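Local coordinates for LbaCas13a H328A (C2c2) (Lachnospiraceae bacterium NK4A179, PDB 5WLH), which binds its CRISPR guide RNA and, as an RNA-targeting Cas13a nuclease, cleaves RNA, here as an engineered variant holding a pre-crRNA, at residues G256-T261 with N457-E462; A275-F280 with I441-I446; I449-A454 with Y1140-L1145; C1177-N1182 with D1224-G1229. One frame throughout, in Å; residues are numbered along the deposited sequence.

In the fold
All four contacts are buried, and none belongs to the surface. Contacts 1, 2 and 3 share helix 429-458: its end meets strand 258-260, an earlier turn meets helix 268-287, and the stretch between meets the end of helix 1106-1145. Contact 4 leaves this helix and joins helix 1171-1180 to a loop, yet it touches contact 3 through Tyr1140 and Ser1228 and contact 1 through Met460 and Cys1177. Contacts 1, 2 and 3 are essentially apolar where their segments meet; in contacts 2 and 3 residues of helix 429-458 also reach RNA phosphates, whereas contact 4 pairs a sulfur-aromatic approach with a water bridge.

Contact 1 of 4, residues G256-T261 with N457-E462; sequences GKFAIT and NYAMDE
Phe258 meets Tyr458 and Ala459 with the far edge of its ring, an example of an aromatic group that packs with its rim rather than a face. The two aromatic side chains cross at about a right angle. The leading atom of the phenylalanine, CZ, comes 3.8 Å from Tyr458 CB, so the closest touch on the tyrosine is at the base of its side chain. From there CZ also faces the near edge of the Tyr458 ring, where CD2 of Tyr458 is 4.2 Å from CZ of Phe258. The neighbouring rim atom takes the second partner: Phe258 CE2 is 4.2 Å from Ala459 CB. Both CB atoms lie near the plane of the Phe258 ring.

Phe258 has CG opposite its carbonyl carbon (chi1 -82°), which carries the ring off the strand and across to the end of the helix. The Tyr458 ring is held on other sides as well. Asn457 CB, from the preceding residue, sits 3.9 Å above its plane and over its centre, and Tyr480 stacks with it. No hydrogen bond joins the two segments, and the contact is apolar packing throughout.

Ala459 is the first residue to depart from helical geometry after helix 429-458, so Phe258 packs exactly where that helix stops. Behind Phe258, strand 258-260 pairs antiparallel with strand 250-252, whose Val250 and Pro252 touch the phenylalanine, while Ile260 rests on helix 268-287. Beyond Tyr458, Tyr489 and Ile492 of helix 486-517 cover the tyrosine.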
# COMPACT_ATOMS: atom_id res chain seq x y z
N GLY A 256 -32.84 11.21 4.37
CA GLY A 256 -32.18 10.22 3.54
C GLY A 256 -31.13 10.81 2.62
O GLY A 256 -30.99 10.37 1.47
N LYS A 257 -30.43 11.85 3.09
CA LYS A 257 -29.33 12.48 2.36
C LYS A 257 -28.04 12.18 3.10
O LYS A 257 -27.99 12.26 4.33
CB LYS A 257 -29.51 13.99 2.26
CG LYS A 257 -30.81 14.42 1.57
CD LYS A 257 -30.95 13.75 0.22
CE LYS A 257 -32.31 13.99 -0.42
NZ LYS A 257 -32.38 13.31 -1.75
N PHE A 258 -26.99 11.85 2.36
CA PHE A 258 -25.68 11.65 2.98
C PHE A 258 -25.04 13.00 3.26
O PHE A 258 -25.10 13.90 2.42
CB PHE A 258 -24.76 10.84 2.06
CG PHE A 258 -24.97 9.36 2.10
CD1 PHE A 258 -24.93 8.66 3.31
CD2 PHE A 258 -25.13 8.64 0.93
CE1 PHE A 258 -25.08 7.29 3.33
CE2 PHE A 258 -25.27 7.27 0.95
CZ PHE A 258 -25.24 6.60 2.15
N ALA A 259 -24.42 13.14 4.43
CA ALA A 259 -23.65 14.34 4.75
C ALA A 259 -22.52 13.94 5.69
O ALA A 259 -22.55 12.86 6.29
CB ALA A 259 -24.52 15.41 5.41
N ILE A 260 -21.53 14.84 5.83
CA ILE A 260 -20.45 14.55 6.77
C ILE A 260 -21.05 14.38 8.15
O ILE A 260 -22.00 15.07 8.53
CB ILE A 260 -19.36 15.64 6.76
CG1 ILE A 260 -19.96 17.00 7.19
CG2 ILE A 260 -18.67 15.68 5.39
CD1 ILE A 260 -18.93 18.10 7.42
N THR A 261 -20.53 13.41 8.89
CA THR A 261 -21.08 13.07 10.19
C THR A 261 -20.78 14.17 11.19
O THR A 261 -19.67 14.70 11.23
CB THR A 261 -20.47 11.77 10.68
OG1 THR A 261 -20.58 10.79 9.64
CG2 THR A 261 -21.19 11.29 11.92
N ASN A 457 -21.23 4.17 -3.43
CA ASN A 457 -21.37 2.80 -2.98
C ASN A 457 -22.79 2.47 -2.56
O ASN A 457 -23.23 1.32 -2.72
CB ASN A 457 -20.39 2.53 -1.85
CG ASN A 457 -18.98 2.33 -2.37
OD1 ASN A 457 -18.67 1.27 -2.90
ND2 ASN A 457 -18.16 3.36 -2.31
N TYR A 458 -23.52 3.44 -2.04
CA TYR A 458 -24.79 3.15 -1.40
C TYR A 458 -25.99 3.90 -1.97
O TYR A 458 -27.12 3.61 -1.54
CB TYR A 458 -24.70 3.44 0.10
CG TYR A 458 -23.58 2.68 0.78
CD1 TYR A 458 -23.39 1.32 0.54
CD2 TYR A 458 -22.71 3.32 1.64
CE1 TYR A 458 -22.38 0.62 1.15
CE2 TYR A 458 -21.68 2.62 2.27
CZ TYR A 458 -21.52 1.28 2.00
OH TYR A 458 -20.51 0.58 2.61
N ALA A 459 -25.81 4.83 -2.90
CA ALA A 459 -26.96 5.58 -3.42
C ALA A 459 -27.00 5.59 -4.94
O ALA A 459 -27.57 6.51 -5.54
CB ALA A 459 -26.96 7.01 -2.87
N MET A 460 -26.42 4.57 -5.59
CA MET A 460 -26.40 4.49 -7.05
C MET A 460 -26.82 3.10 -7.51
O MET A 460 -26.33 2.60 -8.52
CB MET A 460 -25.02 4.85 -7.60
CG MET A 460 -24.56 6.25 -7.21
SD MET A 460 -25.50 7.58 -8.00
CE MET A 460 -24.98 7.44 -9.71
N ASP A 461 -27.69 2.45 -6.74
CA ASP A 461 -28.17 1.10 -7.06
C ASP A 461 -28.59 0.95 -8.52
O ASP A 461 -28.30 -0.07 -9.16
CB ASP A 461 -29.36 0.81 -6.14
CG ASP A 461 -29.36 -0.59 -5.60
OD1 ASP A 461 -29.26 -1.54 -6.40
OD2 ASP A 461 -29.50 -0.71 -4.36
N GLU A 462 -29.29 1.92 -9.07
CA GLU A 462 -29.89 1.73 -10.39
C GLU A 462 -28.89 1.91 -11.53
O GLU A 462 -29.29 1.88 -12.70
CB GLU A 462 -31.10 2.65 -10.53
CG GLU A 462 -31.98 2.60 -9.28
CD GLU A 462 -33.47 2.74 -9.53
OE1 GLU A 462 -34.27 2.10 -8.82
OE2 GLU A 462 -33.86 3.50 -10.44

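Contact 2 of 4, residues A275-F280 with I441-I446; sequences AEKEAF and INYISI. With nucleotides of chain B.
Beside the backbone of the bound guide RNA, where helices 268-287 and 429-458 meet, Phe280 packs against Tyr443 and Ile444. The segments 275-280 and 441-446 cross at -75°, their axes coming no nearer than 13.7 Å, and large side chains bridge that distance. Tyr443 CE2 lies over one face of the Phe280 ring, 3.5 Å from Phe280 CE2; the ring planes are inclined at 55°, an oblique pairing that is neither a stack nor edge-to-face. Ile444 arrives differently, its CG1 3.9 Å from Phe280 CZ at the ring edge and in its plane. Phe403 stacks on Phe280 from helix 398-417.

Tyr443 has CG opposite its backbone N (chi1 -168°), and the ring thereby reaches past Phe280 to the RNA. Its hydroxyl donates a hydrogen bond of 2.6 Å from Tyr443 OH to OP1 of nucleotide C11 of chain B. Lys277 arches over on a bent chain, with NZ 3.3 Å from OP1 of C12 of chain B and CE 4.0 Å from Tyr443 OH. Ile446 CD1 touches the sugar of C10 of chain B, 3.5 Å from its C5'.

A phenylalanine in place of Tyr443 would probably keep the packing on Phe280 but leave the C11 phosphate without its hydroxyl donor. The chemistry thus divides along one side chain: the apolar ring joins two helices and its polar end grips the RNA backbone, consistent with contacts that do not read the base.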
# COMPACT_ATOMS: atom_id res chain seq x y z
N ALA A 275 -21.40 22.23 16.76
CA ALA A 275 -21.99 23.37 16.05
C ALA A 275 -21.03 23.90 14.99
O ALA A 275 -21.47 24.29 13.90
CB ALA A 275 -22.37 24.47 17.04
N GLU A 276 -19.73 23.90 15.28
CA GLU A 276 -18.77 24.30 14.27
C GLU A 276 -18.80 23.33 13.10
O GLU A 276 -18.70 23.74 11.94
CB GLU A 276 -17.37 24.38 14.87
CG GLU A 276 -17.22 25.57 15.84
CD GLU A 276 -15.82 25.68 16.42
OE1 GLU A 276 -14.87 25.19 15.78
OE2 GLU A 276 -15.67 26.28 17.52
N LYS A 277 -18.91 22.04 13.40
CA LYS A 277 -18.95 21.01 12.36
C LYS A 277 -20.20 21.17 11.50
O LYS A 277 -20.13 21.09 10.26
CB LYS A 277 -18.92 19.63 13.02
CG LYS A 277 -18.89 18.47 12.03
CD LYS A 277 -17.63 18.50 11.20
CE LYS A 277 -17.20 17.08 10.83
NZ LYS A 277 -16.74 16.27 12.00
N GLU A 278 -21.35 21.39 12.14
CA GLU A 278 -22.57 21.66 11.37
C GLU A 278 -22.38 22.88 10.47
O GLU A 278 -22.91 22.92 9.36
CB GLU A 278 -23.75 21.87 12.31
CG GLU A 278 -24.25 20.61 13.02
CD GLU A 278 -25.12 19.70 12.14
OE1 GLU A 278 -25.31 20.00 10.94
OE2 GLU A 278 -25.61 18.68 12.66
N ALA A 279 -21.64 23.88 10.93
CA ALA A 279 -21.42 25.06 10.11
C ALA A 279 -20.61 24.70 8.88
O ALA A 279 -20.88 25.20 7.78
CB ALA A 279 -20.71 26.17 10.90
N PHE A 280 -19.62 23.82 9.04
CA PHE A 280 -18.82 23.42 7.90
C PHE A 280 -19.63 22.54 6.95
O PHE A 280 -19.47 22.63 5.73
CB PHE A 280 -17.56 22.69 8.35
CG PHE A 280 -16.67 22.30 7.21
CD1 PHE A 280 -15.95 23.26 6.52
CD2 PHE A 280 -16.62 20.99 6.76
CE1 PHE A 280 -15.16 22.93 5.45
CE2 PHE A 280 -15.83 20.65 5.67
CZ PHE A 280 -15.09 21.61 5.02
N ILE A 441 -7.90 23.62 2.01
CA ILE A 441 -8.44 23.13 0.75
C ILE A 441 -8.43 21.61 0.75
O ILE A 441 -9.38 20.97 0.29
CB ILE A 441 -7.63 23.73 -0.41
CG1 ILE A 441 -7.88 25.24 -0.47
CG2 ILE A 441 -8.01 23.09 -1.72
CD1 ILE A 441 -6.92 25.94 -1.41
N ASN A 442 -7.39 21.01 1.33
CA ASN A 442 -7.35 19.55 1.48
C ASN A 442 -8.58 19.05 2.22
O ASN A 442 -9.20 18.06 1.82
CB ASN A 442 -6.10 19.15 2.24
CG ASN A 442 -6.00 17.64 2.41
OD1 ASN A 442 -5.59 16.96 1.48
ND2 ASN A 442 -6.36 17.13 3.59
N TYR A 443 -8.92 19.72 3.32
CA TYR A 443 -10.03 19.26 4.14
C TYR A 443 -11.33 19.29 3.35
O TYR A 443 -12.11 18.33 3.40
CB TYR A 443 -10.12 20.12 5.40
CG TYR A 443 -11.03 19.55 6.45
CD1 TYR A 443 -10.62 18.50 7.26
CD2 TYR A 443 -12.32 20.05 6.61
CE1 TYR A 443 -11.47 17.96 8.21
CE2 TYR A 443 -13.17 19.52 7.57
CZ TYR A 443 -12.74 18.49 8.36
OH TYR A 443 -13.60 17.99 9.32
N ILE A 444 -11.57 20.37 2.60
CA ILE A 444 -12.73 20.42 1.72
C ILE A 444 -12.68 19.29 0.70
O ILE A 444 -13.68 18.61 0.45
CB ILE A 444 -12.82 21.79 1.03
CG1 ILE A 444 -12.82 22.91 2.08
CG2 ILE A 444 -14.08 21.87 0.16
CD1 ILE A 444 -12.60 24.28 1.39
N SER A 445 -11.52 19.09 0.08
CA SER A 445 -11.38 18.04 -0.92
C SER A 445 -11.77 16.68 -0.36
O SER A 445 -12.62 15.97 -0.92
CB SER A 445 -9.95 18.01 -1.44
OG SER A 445 -9.77 16.95 -2.36
N ILE A 446 -11.20 16.31 0.79
CA ILE A 446 -11.42 14.95 1.27
C ILE A 446 -12.86 14.77 1.75
O ILE A 446 -13.38 13.64 1.73
CB ILE A 446 -10.41 14.60 2.39
CG1 ILE A 446 -10.64 15.47 3.63
CG2 ILE A 446 -8.98 14.68 1.83
CD1 ILE A 446 -9.72 15.10 4.83
P C B 11 -11.82 14.85 10.63
OP1 C B 11 -12.99 15.57 10.13
OP2 C B 11 -10.90 15.51 11.59
O5' C B 11 -12.30 13.54 11.36
C5' C B 11 -13.42 12.81 10.90
C4' C B 11 -13.74 11.70 11.84
O4' C B 11 -12.62 10.79 11.95
C3' C B 11 -13.99 12.12 13.28
O3' C B 11 -15.27 12.65 13.46
C2' C B 11 -13.77 10.81 14.02
O2' C B 11 -14.84 9.92 13.72
C1' C B 11 -12.55 10.29 13.28
N1 C B 11 -11.28 10.74 13.88
C2 C B 11 -10.79 10.05 14.99
O2 C B 11 -11.47 9.12 15.47
N3 C B 11 -9.61 10.42 15.50
C4 C B 11 -8.91 11.43 14.95
N4 C B 11 -7.74 11.77 15.49
C5 C B 11 -9.39 12.14 13.81
C6 C B 11 -10.57 11.76 13.31
P C B 12 -15.50 13.75 14.61
OP1 C B 12 -16.94 14.11 14.43
OP2 C B 12 -14.41 14.76 14.60
O5' C B 12 -15.33 12.90 15.94
C5' C B 12 -16.28 11.90 16.27
C4' C B 12 -15.90 11.23 17.56
O4' C B 12 -14.68 10.48 17.38
C3' C B 12 -15.57 12.17 18.71
O3' C B 12 -16.70 12.74 19.35
C2' C B 12 -14.74 11.28 19.61
O2' C B 12 -15.57 10.35 20.26
C1' C B 12 -13.91 10.54 18.57
N1 C B 12 -12.64 11.26 18.32
C2 C B 12 -11.64 11.07 19.28
O2 C B 12 -11.84 10.30 20.24
N3 C B 12 -10.47 11.70 19.13
C4 C B 12 -10.30 12.52 18.09
N4 C B 12 -9.11 13.13 18.01
C5 C B 12 -11.31 12.77 17.09
C6 C B 12 -12.47 12.13 17.27
P C B 10 -5.82 15.61 8.81
OP1 C B 10 -6.13 16.99 8.32
OP2 C B 10 -5.11 15.32 10.09
O5' C B 10 -7.18 14.81 9.00
C5' C B 10 -8.12 14.65 7.94
C4' C B 10 -9.03 13.48 8.22
O4' C B 10 -8.24 12.28 8.37
C3' C B 10 -9.84 13.55 9.51
O3' C B 10 -11.02 14.32 9.36
C2' C B 10 -10.10 12.08 9.80
O2' C B 10 -11.10 11.57 8.93
C1' C B 10 -8.78 11.46 9.37
N1 C B 10 -7.81 11.35 10.48
C2 C B 10 -7.98 10.28 11.36
O2 C B 10 -8.93 9.49 11.19
N3 C B 10 -7.10 10.14 12.37
C4 C B 10 -6.10 11.02 12.51
N4 C B 10 -5.25 10.84 13.52
C5 C B 10 -5.91 12.13 11.62
C6 C B 10 -6.78 12.26 10.63

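Contact 3 of 4, residues I449-A454 with Y1140-L1145. With nucleotides of chain B.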
# COMPACT_ATOMS: atom_id res chain seq x y z
N ILE A 449 -14.89 14.10 -1.39
CA ILE A 449 -14.56 12.73 -1.77
C ILE A 449 -15.27 11.74 -0.85
O ILE A 449 -15.85 10.75 -1.31
CB ILE A 449 -13.03 12.54 -1.78
CG1 ILE A 449 -12.43 13.29 -2.98
CG2 ILE A 449 -12.66 11.09 -1.92
CD1 ILE A 449 -10.95 13.57 -2.85
N ALA A 450 -15.27 12.01 0.46
CA ALA A 450 -15.92 11.10 1.40
C ALA A 450 -17.41 11.02 1.13
O ALA A 450 -18.00 9.94 1.20
CB ALA A 450 -15.67 11.53 2.84
N MET A 451 -18.03 12.15 0.79
CA MET A 451 -19.44 12.13 0.39
C MET A 451 -19.64 11.30 -0.87
O MET A 451 -20.57 10.48 -0.93
CB MET A 451 -19.93 13.57 0.17
CG MET A 451 -20.01 14.37 1.45
SD MET A 451 -20.48 16.08 1.08
CE MET A 451 -22.12 15.80 0.35
N GLY A 452 -18.80 11.50 -1.89
CA GLY A 452 -18.94 10.73 -3.11
C GLY A 452 -18.74 9.25 -2.90
O GLY A 452 -19.41 8.43 -3.53
N LYS A 453 -17.84 8.88 -1.99
CA LYS A 453 -17.65 7.48 -1.64
C LYS A 453 -18.94 6.87 -1.10
O LYS A 453 -19.33 5.76 -1.48
CB LYS A 453 -16.54 7.34 -0.60
CG LYS A 453 -16.40 5.93 -0.06
CD LYS A 453 -15.22 5.85 0.88
CE LYS A 453 -14.91 4.40 1.26
NZ LYS A 453 -13.68 4.36 2.10
N ALA A 454 -19.61 7.58 -0.20
CA ALA A 454 -20.89 7.05 0.30
C ALA A 454 -21.95 7.02 -0.80
O ALA A 454 -22.70 6.03 -0.92
CB ALA A 454 -21.36 7.87 1.50
N TYR A 1140 -19.47 16.38 -4.79
CA TYR A 1140 -19.70 17.79 -5.08
C TYR A 1140 -21.04 17.98 -5.79
O TYR A 1140 -21.87 18.80 -5.38
CB TYR A 1140 -18.53 18.30 -5.91
CG TYR A 1140 -18.67 19.70 -6.42
CD1 TYR A 1140 -18.23 20.76 -5.65
CD2 TYR A 1140 -19.25 19.96 -7.65
CE1 TYR A 1140 -18.34 22.07 -6.13
CE2 TYR A 1140 -19.38 21.26 -8.13
CZ TYR A 1140 -18.92 22.31 -7.36
OH TYR A 1140 -19.03 23.60 -7.83
N HIS A 1141 -21.29 17.21 -6.85
CA HIS A 1141 -22.56 17.41 -7.56
C HIS A 1141 -23.74 16.85 -6.78
O HIS A 1141 -24.85 17.36 -6.93
CB HIS A 1141 -22.47 16.81 -8.95
CG HIS A 1141 -21.55 17.58 -9.84
ND1 HIS A 1141 -21.90 18.79 -10.39
CD2 HIS A 1141 -20.26 17.36 -10.19
CE1 HIS A 1141 -20.88 19.26 -11.10
NE2 HIS A 1141 -19.87 18.40 -10.99
N TYR A 1142 -23.51 15.85 -5.94
CA TYR A 1142 -24.55 15.41 -5.01
C TYR A 1142 -24.91 16.53 -4.05
O TYR A 1142 -26.10 16.80 -3.80
CB TYR A 1142 -24.07 14.18 -4.23
CG TYR A 1142 -25.06 13.64 -3.24
CD1 TYR A 1142 -26.10 12.80 -3.64
CD2 TYR A 1142 -24.94 13.92 -1.89
CE1 TYR A 1142 -26.98 12.25 -2.71
CE2 TYR A 1142 -25.81 13.39 -0.95
CZ TYR A 1142 -26.82 12.54 -1.37
OH TYR A 1142 -27.67 12.02 -0.44
N ALA A 1143 -23.90 17.19 -3.48
CA ALA A 1143 -24.16 18.37 -2.66
C ALA A 1143 -24.90 19.43 -3.47
O ALA A 1143 -25.82 20.08 -2.96
CB ALA A 1143 -22.85 18.93 -2.10
N CYS A 1144 -24.50 19.62 -4.72
CA CYS A 1144 -25.15 20.64 -5.54
C CYS A 1144 -26.61 20.28 -5.77
O CYS A 1144 -27.51 21.13 -5.62
CB CYS A 1144 -24.41 20.78 -6.87
SG CYS A 1144 -25.10 22.11 -7.92
N LEU A 1145 -26.87 19.02 -6.12
CA LEU A 1145 -28.24 18.57 -6.33
C LEU A 1145 -29.10 18.82 -5.10
O LEU A 1145 -30.30 19.08 -5.22
CB LEU A 1145 -28.27 17.07 -6.65
CG LEU A 1145 -28.11 16.60 -8.08
CD1 LEU A 1145 -28.03 15.08 -8.09
CD2 LEU A 1145 -29.27 17.08 -8.95
P U B 27 -12.18 5.28 5.18
OP1 U B 27 -11.77 6.12 6.30
OP2 U B 27 -13.24 5.81 4.28
O5' U B 27 -10.90 4.97 4.30
C5' U B 27 -10.29 5.98 3.52
C4' U B 27 -8.85 5.62 3.31
O4' U B 27 -8.13 5.90 4.54
C3' U B 27 -8.59 4.13 3.00
O3' U B 27 -7.58 4.04 2.01
C2' U B 27 -7.97 3.62 4.30
O2' U B 27 -7.13 2.49 4.15
C1' U B 27 -7.21 4.86 4.73
N1 U B 27 -6.67 4.86 6.10
C2 U B 27 -5.50 5.60 6.29
O2 U B 27 -5.00 6.27 5.41
N3 U B 27 -4.97 5.55 7.56
C4 U B 27 -5.48 4.83 8.62
O4 U B 27 -4.90 4.86 9.71
C5 U B 27 -6.67 4.08 8.33
C6 U B 27 -7.21 4.11 7.11
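Met451 CE meets the Tyr1142 ring at its edge, near the ring plane, with CE of Met451 4.1 Å from CD2 of Tyr1142. The two side chains cross at about a right angle. Two other flat groups lie one after the other on the same helix: Tyr1140 CD2 sits 3.7 Å above the His1141 ring, over its centre, while CD2 of His1141 lies in the plane of Tyr1140 at its edge. Tyr448 meets Tyr1140 edge-to-face.

The methyl of Met451 is the one group that bridges the two segments. Besides Tyr1142 it touches Ala1143, its CE 4.0 Å from Ala1143 CB, so a single terminal carbon touches both an aromatic rim and a small side chain. The thioether is extended as far as SD and then turns at chi3 (62°), which brings the methyl to this pair. The polar end of Tyr1142 looks another way, its OH hydrogen-bonded to the backbone N of Phe258.

On another side of its helix Lys453 runs out fully extended to the RNA, where NZ of Lys453 donates a 2.7 Å hydrogen bond to OP2 of U27 of chain B. Tyr489 adds a cation-pi partner. Replacing Lys453 by alanine removes the amine, and the U27 phosphate is then likely to lose its positive mate and the Tyr489 ring its cation.

At this turn helix 429-458 lies between RNA and protein: Lys453 faces the guide, while Met451 faces the last turns of helix 1106-1145, which helix 1171-1180 covers further out at His1141 and Leu1145.

Contact 4 of 4, residues C1177-N1182 with D1224-G1229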
# COMPACT_ATOMS: atom_id res chain seq x y z
N CYS A 1177 -20.82 8.89 -13.20
CA CYS A 1177 -20.36 7.52 -13.07
C CYS A 1177 -20.17 6.87 -14.42
O CYS A 1177 -19.27 6.03 -14.59
CB CYS A 1177 -21.33 6.70 -12.22
SG CYS A 1177 -21.34 7.19 -10.50
N ALA A 1178 -20.98 7.25 -15.41
CA ALA A 1178 -20.81 6.66 -16.73
C ALA A 1178 -19.44 6.98 -17.30
O ALA A 1178 -18.91 6.22 -18.11
CB ALA A 1178 -21.91 7.12 -17.68
N MET A 1179 -18.84 8.12 -16.92
CA MET A 1179 -17.52 8.42 -17.44
C MET A 1179 -16.49 7.39 -17.02
O MET A 1179 -15.48 7.21 -17.70
CB MET A 1179 -17.05 9.80 -16.98
CG MET A 1179 -17.82 10.94 -17.58
SD MET A 1179 -16.97 12.51 -17.22
CE MET A 1179 -17.55 12.82 -15.56
N TYR A 1180 -16.72 6.72 -15.89
CA TYR A 1180 -15.69 5.88 -15.29
C TYR A 1180 -16.00 4.39 -15.34
O TYR A 1180 -15.18 3.59 -14.87
CB TYR A 1180 -15.49 6.29 -13.83
CG TYR A 1180 -15.08 7.73 -13.71
CD1 TYR A 1180 -13.77 8.11 -13.95
CD2 TYR A 1180 -15.99 8.72 -13.38
CE1 TYR A 1180 -13.37 9.43 -13.84
CE2 TYR A 1180 -15.61 10.06 -13.28
CZ TYR A 1180 -14.30 10.40 -13.51
OH TYR A 1180 -13.91 11.72 -13.43
N ILE A 1181 -17.15 3.99 -15.86
CA ILE A 1181 -17.56 2.59 -15.83
C ILE A 1181 -17.69 2.09 -17.26
O ILE A 1181 -18.53 2.57 -18.03
CB ILE A 1181 -18.87 2.39 -15.06
CG1 ILE A 1181 -18.67 2.73 -13.59
CG2 ILE A 1181 -19.36 0.93 -15.19
CD1 ILE A 1181 -19.99 2.91 -12.85
N ASN A 1182 -16.82 1.14 -17.62
CA ASN A 1182 -16.86 0.49 -18.92
C ASN A 1182 -18.18 -0.24 -19.06
O ASN A 1182 -18.48 -1.11 -18.24
CB ASN A 1182 -15.69 -0.48 -19.04
CG ASN A 1182 -15.36 -0.87 -20.47
OD1 ASN A 1182 -16.18 -0.70 -21.39
ND2 ASN A 1182 -14.15 -1.38 -20.67
N ASP A 1224 -17.77 24.94 -17.76
CA ASP A 1224 -17.15 23.61 -17.67
C ASP A 1224 -17.69 22.92 -16.42
O ASP A 1224 -17.09 22.99 -15.34
CB ASP A 1224 -15.63 23.70 -17.66
CG ASP A 1224 -14.96 22.33 -17.80
OD1 ASP A 1224 -15.60 21.31 -17.47
OD2 ASP A 1224 -13.80 22.27 -18.25
N CYS A 1225 -18.82 22.22 -16.58
CA CYS A 1225 -19.43 21.49 -15.48
C CYS A 1225 -18.52 20.38 -14.97
O CYS A 1225 -18.45 20.12 -13.76
CB CYS A 1225 -20.78 20.92 -15.91
SG CYS A 1225 -21.61 19.92 -14.66
N TYR A 1226 -17.82 19.69 -15.87
CA TYR A 1226 -16.92 18.62 -15.46
C TYR A 1226 -15.91 19.11 -14.44
O TYR A 1226 -15.60 18.43 -13.45
CB TYR A 1226 -16.20 18.06 -16.69
CG TYR A 1226 -15.11 17.07 -16.44
CD1 TYR A 1226 -13.80 17.49 -16.18
CD2 TYR A 1226 -15.35 15.70 -16.49
CE1 TYR A 1226 -12.80 16.60 -15.96
CE2 TYR A 1226 -14.33 14.78 -16.28
CZ TYR A 1226 -13.06 15.25 -16.02
OH TYR A 1226 -12.02 14.38 -15.81
N ALA A 1227 -15.38 20.31 -14.66
CA ALA A 1227 -14.36 20.90 -13.81
C ALA A 1227 -14.93 21.69 -12.64
O ALA A 1227 -14.16 22.30 -11.89
CB ALA A 1227 -13.44 21.81 -14.65
N SER A 1228 -16.26 21.72 -12.47
CA SER A 1228 -16.84 22.50 -11.38
C SER A 1228 -16.36 21.96 -10.04
O SER A 1228 -16.38 20.75 -9.81
CB SER A 1228 -18.36 22.49 -11.45
OG SER A 1228 -18.90 23.46 -10.56
N GLY A 1229 -15.87 22.86 -9.19
CA GLY A 1229 -15.32 22.46 -7.91
C GLY A 1229 -13.90 21.92 -7.95
O GLY A 1229 -13.28 21.82 -6.89
O HOH W 1 -12.41 11.88 -15.58
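Met1179 and Tyr1226 make the direct touch, a Met-aromatic contact at the ring edge. The sulfur lies 4.8 Å from the ring centroid and 85° off its normal, practically in the plane of the tyrosine, with SD of Met1179 3.6 Å from CE2 of Tyr1226. The methyl lies alongside, Met1179 CE being 3.7 Å from Tyr1226 CD2; the bend at chi3 (-82°) turns it to the same edge as the sulfur. Phe1212 of helix 1205-1216 packs against both residues.

The polar link is indirect. The hydroxyls of Tyr1180 and Tyr1226 are 4.0 Å apart from OH to OH, and one water spans them. It donates to Tyr1180 OH at 2.6 Å and is hydrogen-bonded to Tyr1226 OH at 2.5 Å, lying in the plane of the Tyr1226 ring. Gln1137 of helix 1106-1145 ties both sides together, its OE1 bonded to Tyr1180 OH and its NE2 to the carbonyl of Tyr1226.

Bonds within the loop shape the bend that presents Tyr1226. Ser1228 N bonds to Cys1225 O, and Ala1227 N reaches Asp1224 OD1 at 3.0 Å, approaching from 61° out of the carboxylate plane. Tyr1213 OH is bonded to the other carboxylate oxygen, OD2.

Asp1224 thus forms an Asx motif, its side chain accepting from the backbone three residues on, next to a type I beta turn running from Cys1225 to Ser1228, a compact bend from which Tyr1226 projects to helix 1171-1180.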